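Local structure of putative p22 protein (Leishmania major, 1YQF) at residues E34-P48 against Y182-T196. The protein is of unknown function but forms a p32-like trimer and probably acts in the mitochondrion. Numbering follows the deposited sequence.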
# COMPACT_ATOMS: atom_id res chain seq x y z
N GLU A 34 -33.41 -8.27 7.94
CA GLU A 34 -32.18 -9.05 7.78
C GLU A 34 -31.63 -9.48 9.13
O GLU A 34 -31.15 -10.60 9.28
CB GLU A 34 -31.13 -8.26 7.00
CG GLU A 34 -31.47 -8.02 5.53
CD GLU A 34 -31.75 -9.30 4.77
OE1 GLU A 34 -30.83 -10.14 4.67
OE2 GLU A 34 -32.89 -9.46 4.28
N LEU A 35 -31.70 -8.59 10.12
CA LEU A 35 -31.23 -8.90 11.47
C LEU A 35 -32.07 -10.01 12.08
O LEU A 35 -31.53 -10.93 12.69
CB LEU A 35 -31.30 -7.67 12.39
CG LEU A 35 -29.96 -7.06 12.78
CD1 LEU A 35 -30.20 -5.73 13.46
CD2 LEU A 35 -29.17 -7.98 13.69
N GLU A 36 -33.38 -9.91 11.92
CA GLU A 36 -34.30 -10.95 12.39
C GLU A 36 -33.98 -12.27 11.70
O GLU A 36 -33.90 -13.31 12.36
CB GLU A 36 -35.75 -10.55 12.09
CG GLU A 36 -36.30 -9.52 13.07
CD GLU A 36 -37.45 -8.72 12.50
OE1 GLU A 36 -38.06 -9.16 11.50
OE2 GLU A 36 -37.74 -7.64 13.07
N GLU A 37 -33.79 -12.21 10.39
CA GLU A 37 -33.40 -13.36 9.57
C GLU A 37 -32.15 -14.02 10.15
O GLU A 37 -32.17 -15.21 10.48
CB GLU A 37 -33.16 -12.90 8.12
CG GLU A 37 -33.18 -13.99 7.06
CD GLU A 37 -33.46 -13.43 5.67
OE1 GLU A 37 -34.59 -12.95 5.45
OE2 GLU A 37 -32.55 -13.46 4.81
N GLU A 38 -31.08 -13.24 10.28
CA GLU A 38 -29.79 -13.73 10.78
C GLU A 38 -29.86 -14.28 12.20
O GLU A 38 -29.28 -15.32 12.51
CB GLU A 38 -28.75 -12.59 10.77
CG GLU A 38 -28.32 -12.13 9.39
CD GLU A 38 -27.78 -13.24 8.52
OE1 GLU A 38 -27.03 -14.08 9.06
OE2 GLU A 38 -28.10 -13.29 7.32
N MET A 39 -30.58 -13.56 13.06
CA MET A 39 -30.70 -13.88 14.48
C MET A 39 -31.47 -15.18 14.73
O MET A 39 -31.29 -15.81 15.78
CB MET A 39 -31.38 -12.72 15.22
CG MET A 39 -31.05 -12.61 16.70
SD MET A 39 -29.35 -12.07 17.01
CE MET A 39 -29.49 -10.29 16.81
N GLY A 40 -32.31 -15.57 13.78
CA GLY A 40 -33.13 -16.76 13.90
C GLY A 40 -32.61 -17.97 13.14
O GLY A 40 -33.28 -19.01 13.11
N ARG A 41 -31.44 -17.85 12.52
CA ARG A 41 -30.82 -18.98 11.83
C ARG A 41 -30.35 -20.02 12.84
O ARG A 41 -29.98 -19.69 13.96
CB ARG A 41 -29.62 -18.52 10.99
CG ARG A 41 -29.96 -17.77 9.72
CD ARG A 41 -28.73 -17.24 8.99
NE ARG A 41 -27.80 -18.32 8.64
CZ ARG A 41 -26.53 -18.15 8.27
NH1 ARG A 41 -25.99 -16.94 8.19
NH2 ARG A 41 -25.79 -19.22 7.98
N SER A 42 -30.39 -21.29 12.43
CA SER A 42 -29.88 -22.39 13.24
C SER A 42 -28.72 -23.11 12.54
O SER A 42 -28.28 -24.17 12.98
CB SER A 42 -31.01 -23.38 13.55
OG SER A 42 -31.61 -23.86 12.36
N ASP A 43 -28.23 -22.50 11.46
CA ASP A 43 -27.15 -23.06 10.65
C ASP A 43 -25.97 -22.09 10.55
O ASP A 43 -25.16 -22.18 9.63
CB ASP A 43 -27.68 -23.40 9.24
CG ASP A 43 -28.08 -22.17 8.44
OD1 ASP A 43 -28.85 -21.34 8.97
OD2 ASP A 43 -27.67 -21.94 7.28
N LYS A 44 -25.86 -21.18 11.52
CA LYS A 44 -24.80 -20.18 11.52
C LYS A 44 -23.45 -20.82 11.87
O LYS A 44 -23.42 -21.90 12.46
CB LYS A 44 -25.11 -19.05 12.51
CG LYS A 44 -26.07 -18.00 11.96
CD LYS A 44 -26.17 -16.78 12.87
CE LYS A 44 -26.98 -17.08 14.12
NZ LYS A 44 -27.20 -15.86 14.95
N PRO A 45 -22.35 -20.16 11.50
CA PRO A 45 -21.01 -20.65 11.83
C PRO A 45 -20.74 -20.71 13.33
O PRO A 45 -20.98 -19.73 14.03
CB PRO A 45 -20.08 -19.64 11.15
CG PRO A 45 -20.93 -18.99 10.11
CD PRO A 45 -22.29 -18.90 10.73
N GLU A 46 -20.26 -21.86 13.81
CA GLU A 46 -19.89 -22.05 15.21
C GLU A 46 -18.47 -21.56 15.44
O GLU A 46 -17.59 -21.76 14.60
CB GLU A 46 -19.96 -23.54 15.58
CG GLU A 46 -21.33 -24.02 16.02
CD GLU A 46 -21.31 -25.48 16.44
OE1 GLU A 46 -20.57 -25.82 17.39
OE2 GLU A 46 -22.04 -26.29 15.82
N GLN A 47 -18.24 -20.91 16.58
CA GLN A 47 -16.90 -20.48 16.95
C GLN A 47 -16.01 -21.70 17.20
O GLN A 47 -16.32 -22.51 18.08
CB GLN A 47 -16.91 -19.60 18.19
CG GLN A 47 -15.52 -19.06 18.56
CD GLN A 47 -15.52 -18.17 19.80
OE1 GLN A 47 -14.47 -17.69 20.21
NE2 GLN A 47 -16.69 -17.95 20.39
N PRO A 48 -14.92 -21.83 16.45
CA PRO A 48 -14.03 -22.98 16.60
C PRO A 48 -13.26 -22.99 17.92
O PRO A 48 -13.11 -21.96 18.58
CB PRO A 48 -13.07 -22.83 15.42
CG PRO A 48 -13.03 -21.38 15.17
CD PRO A 48 -14.43 -20.90 15.40
N TYR A 182 -12.46 -19.61 12.36
CA TYR A 182 -12.65 -18.48 13.26
C TYR A 182 -12.99 -17.23 12.46
O TYR A 182 -13.77 -16.40 12.91
CB TYR A 182 -11.40 -18.23 14.11
CG TYR A 182 -11.63 -17.30 15.27
CD1 TYR A 182 -12.04 -17.79 16.50
CD2 TYR A 182 -11.46 -15.93 15.14
CE1 TYR A 182 -12.27 -16.94 17.57
CE2 TYR A 182 -11.68 -15.07 16.21
CZ TYR A 182 -12.08 -15.58 17.42
OH TYR A 182 -12.30 -14.74 18.48
N SER A 183 -12.41 -17.11 11.27
CA SER A 183 -12.70 -15.99 10.38
C SER A 183 -14.16 -16.01 9.91
O SER A 183 -14.81 -14.97 9.89
CB SER A 183 -11.76 -15.99 9.18
OG SER A 183 -10.44 -15.68 9.59
N PHE A 184 -14.66 -17.19 9.54
CA PHE A 184 -16.06 -17.34 9.13
C PHE A 184 -16.98 -16.94 10.27
O PHE A 184 -17.95 -16.22 10.06
CB PHE A 184 -16.39 -18.78 8.70
CG PHE A 184 -15.77 -19.22 7.39
CD1 PHE A 184 -15.65 -18.34 6.31
CD2 PHE A 184 -15.33 -20.53 7.23
CE1 PHE A 184 -15.08 -18.77 5.11
CE2 PHE A 184 -14.77 -20.96 6.03
CZ PHE A 184 -14.64 -20.08 4.97
N TRP A 185 -16.67 -17.42 11.47
CA TRP A 185 -17.48 -17.12 12.65
C TRP A 185 -17.47 -15.64 12.97
O TRP A 185 -18.52 -15.03 13.12
CB TRP A 185 -16.99 -17.91 13.87
CG TRP A 185 -17.62 -17.44 15.15
CD1 TRP A 185 -18.87 -17.76 15.61
CD2 TRP A 185 -17.06 -16.54 16.11
NE1 TRP A 185 -19.11 -17.12 16.80
CE2 TRP A 185 -18.01 -16.37 17.13
CE3 TRP A 185 -15.84 -15.86 16.21
CZ2 TRP A 185 -17.79 -15.55 18.24
CZ3 TRP A 185 -15.61 -15.05 17.32
CH2 TRP A 185 -16.58 -14.90 18.32
N ALA A 186 -16.27 -15.06 13.07
CA ALA A 186 -16.10 -13.65 13.39
C ALA A 186 -16.71 -12.74 12.33
O ALA A 186 -17.22 -11.67 12.66
CB ALA A 186 -14.62 -13.31 13.57
N GLU A 187 -16.68 -13.18 11.08
CA GLU A 187 -17.25 -12.40 9.98
C GLU A 187 -18.77 -12.30 10.13
O GLU A 187 -19.35 -11.26 9.84
CB GLU A 187 -16.90 -13.03 8.63
CG GLU A 187 -17.62 -12.42 7.43
CD GLU A 187 -17.33 -10.94 7.25
OE1 GLU A 187 -16.14 -10.56 7.30
OE2 GLU A 187 -18.29 -10.16 7.05
N GLN A 188 -19.39 -13.39 10.56
CA GLN A 188 -20.83 -13.41 10.82
C GLN A 188 -21.18 -12.47 11.97
O GLN A 188 -22.20 -11.78 11.92
CB GLN A 188 -21.29 -14.84 11.16
CG GLN A 188 -22.77 -14.99 11.53
CD GLN A 188 -23.71 -14.67 10.38
OE1 GLN A 188 -23.42 -14.99 9.22
NE2 GLN A 188 -24.84 -14.06 10.69
N GLN A 189 -20.33 -12.43 13.00
CA GLN A 189 -20.58 -11.58 14.16
C GLN A 189 -20.51 -10.10 13.78
O GLN A 189 -21.36 -9.32 14.19
CB GLN A 189 -19.58 -11.86 15.29
CG GLN A 189 -19.48 -13.33 15.72
CD GLN A 189 -20.84 -13.99 15.95
OE1 GLN A 189 -21.61 -13.55 16.81
NE2 GLN A 189 -21.13 -15.04 15.18
N ASP A 190 -19.51 -9.74 12.99
CA ASP A 190 -19.33 -8.35 12.56
C ASP A 190 -20.45 -7.91 11.63
O ASP A 190 -20.89 -6.77 11.69
CB ASP A 190 -17.97 -8.16 11.89
CG ASP A 190 -16.84 -8.09 12.89
OD1 ASP A 190 -17.03 -7.50 13.97
OD2 ASP A 190 -15.72 -8.60 12.67
N TYR A 191 -20.90 -8.82 10.76
CA TYR A 191 -22.00 -8.52 9.85
C TYR A 191 -23.25 -8.19 10.65
O TYR A 191 -23.95 -7.23 10.35
CB TYR A 191 -22.26 -9.71 8.91
CG TYR A 191 -23.48 -9.56 8.02
CD1 TYR A 191 -23.70 -8.40 7.30
CD2 TYR A 191 -24.43 -10.58 7.93
CE1 TYR A 191 -24.82 -8.25 6.49
CE2 TYR A 191 -25.55 -10.44 7.13
CZ TYR A 191 -25.74 -9.28 6.41
OH TYR A 191 -26.86 -9.13 5.61
N GLU A 192 -23.52 -8.97 11.70
CA GLU A 192 -24.67 -8.73 12.57
C GLU A 192 -24.58 -7.36 13.26
O GLU A 192 -25.57 -6.64 13.32
CB GLU A 192 -24.82 -9.85 13.60
CG GLU A 192 -25.58 -11.05 13.06
CD GLU A 192 -25.49 -12.26 13.96
OE1 GLU A 192 -25.22 -12.09 15.17
OE2 GLU A 192 -25.69 -13.39 13.46
N ALA A 193 -23.39 -7.01 13.75
CA ALA A 193 -23.19 -5.70 14.37
C ALA A 193 -23.34 -4.59 13.33
O ALA A 193 -23.84 -3.50 13.62
CB ALA A 193 -21.81 -5.62 15.04
N TRP A 194 -22.92 -4.89 12.10
CA TRP A 194 -23.02 -3.97 10.97
C TRP A 194 -24.48 -3.69 10.61
O TRP A 194 -24.84 -2.56 10.29
CB TRP A 194 -22.26 -4.58 9.79
CG TRP A 194 -22.18 -3.76 8.54
CD1 TRP A 194 -21.21 -2.85 8.22
CD2 TRP A 194 -23.06 -3.81 7.42
NE1 TRP A 194 -21.45 -2.32 6.97
CE2 TRP A 194 -22.58 -2.89 6.46
CE3 TRP A 194 -24.23 -4.53 7.12
CZ2 TRP A 194 -23.22 -2.68 5.24
CZ3 TRP A 194 -24.86 -4.32 5.90
CH2 TRP A 194 -24.35 -3.40 4.98
N LEU A 195 -25.33 -4.71 10.68
CA LEU A 195 -26.74 -4.56 10.37
C LEU A 195 -27.44 -3.67 11.39
O LEU A 195 -28.20 -2.78 11.03
CB LEU A 195 -27.43 -5.92 10.33
CG LEU A 195 -27.10 -6.83 9.15
CD1 LEU A 195 -27.68 -8.21 9.39
CD2 LEU A 195 -27.64 -6.25 7.86
N THR A 196 -27.16 -3.92 12.67
CA THR A 196 -27.67 -3.11 13.78
C THR A 196 -27.27 -1.65 13.64
O THR A 196 -28.08 -0.75 13.86
CB THR A 196 -27.15 -3.66 15.12
OG1 THR A 196 -27.53 -5.03 15.27
CG2 THR A 196 -27.80 -2.96 16.31
O HOH W 1 -28.45 -9.07 3.55
O HOH W 2 -28.66 -11.19 5.85
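E38 is the knob of an antiparallel helix pair characteristic of the p32/MAM33 fold, in which the N-terminal helix 23-39 packs on the long C-terminal helix 173-202; the two short segments cross at -152°. Its side chain fills the hole between Q188, Y191, E192 and L195, CG lying 4.0 Å from L195 CD1. With CG beside its own backbone N (chi1 -68°) and the chain bent again at chi2, the carboxylate is brought to the Q188 amide, the two planes 28° apart; Q188 NE2 gives a 2.7 Å hydrogen bond to E38 OE1 on the anti side, tilted out of the carboxylate plane. R41 NH1, with the acceptor in its guanidinium plane, meets the syn lone pair of that same oxygen. One turn earlier, L35 slides past L195 in the opposite direction, its CD1 set against T196 OG1. After the helix the chain loops out, R41 salt-bridged to D43 across the bulge, and 44-48 returns along helix 182-196. K44 comes from the opposite direction to E192, NZ making a 3.3 Å salt bridge to OE2. Q188 NE2 bonds E192 OE2 from the other face, and with R41 and K44 probably offsets the like charges of E38 and E192. P45 sets its ring beside the W185 backbone, and Q47 lies extended across the indole: its CB stands 3.5 Å from the five-membered ring centroid, while Q189 CG covers the opposite face. P48 wedges its CG against Y182 CB at 3.7 Å. L158 of the second subunit packs on L195. One water bridges E34 OE1, E38 OE2 and Y191 OH, lying 2.6 Å from E38 OE2.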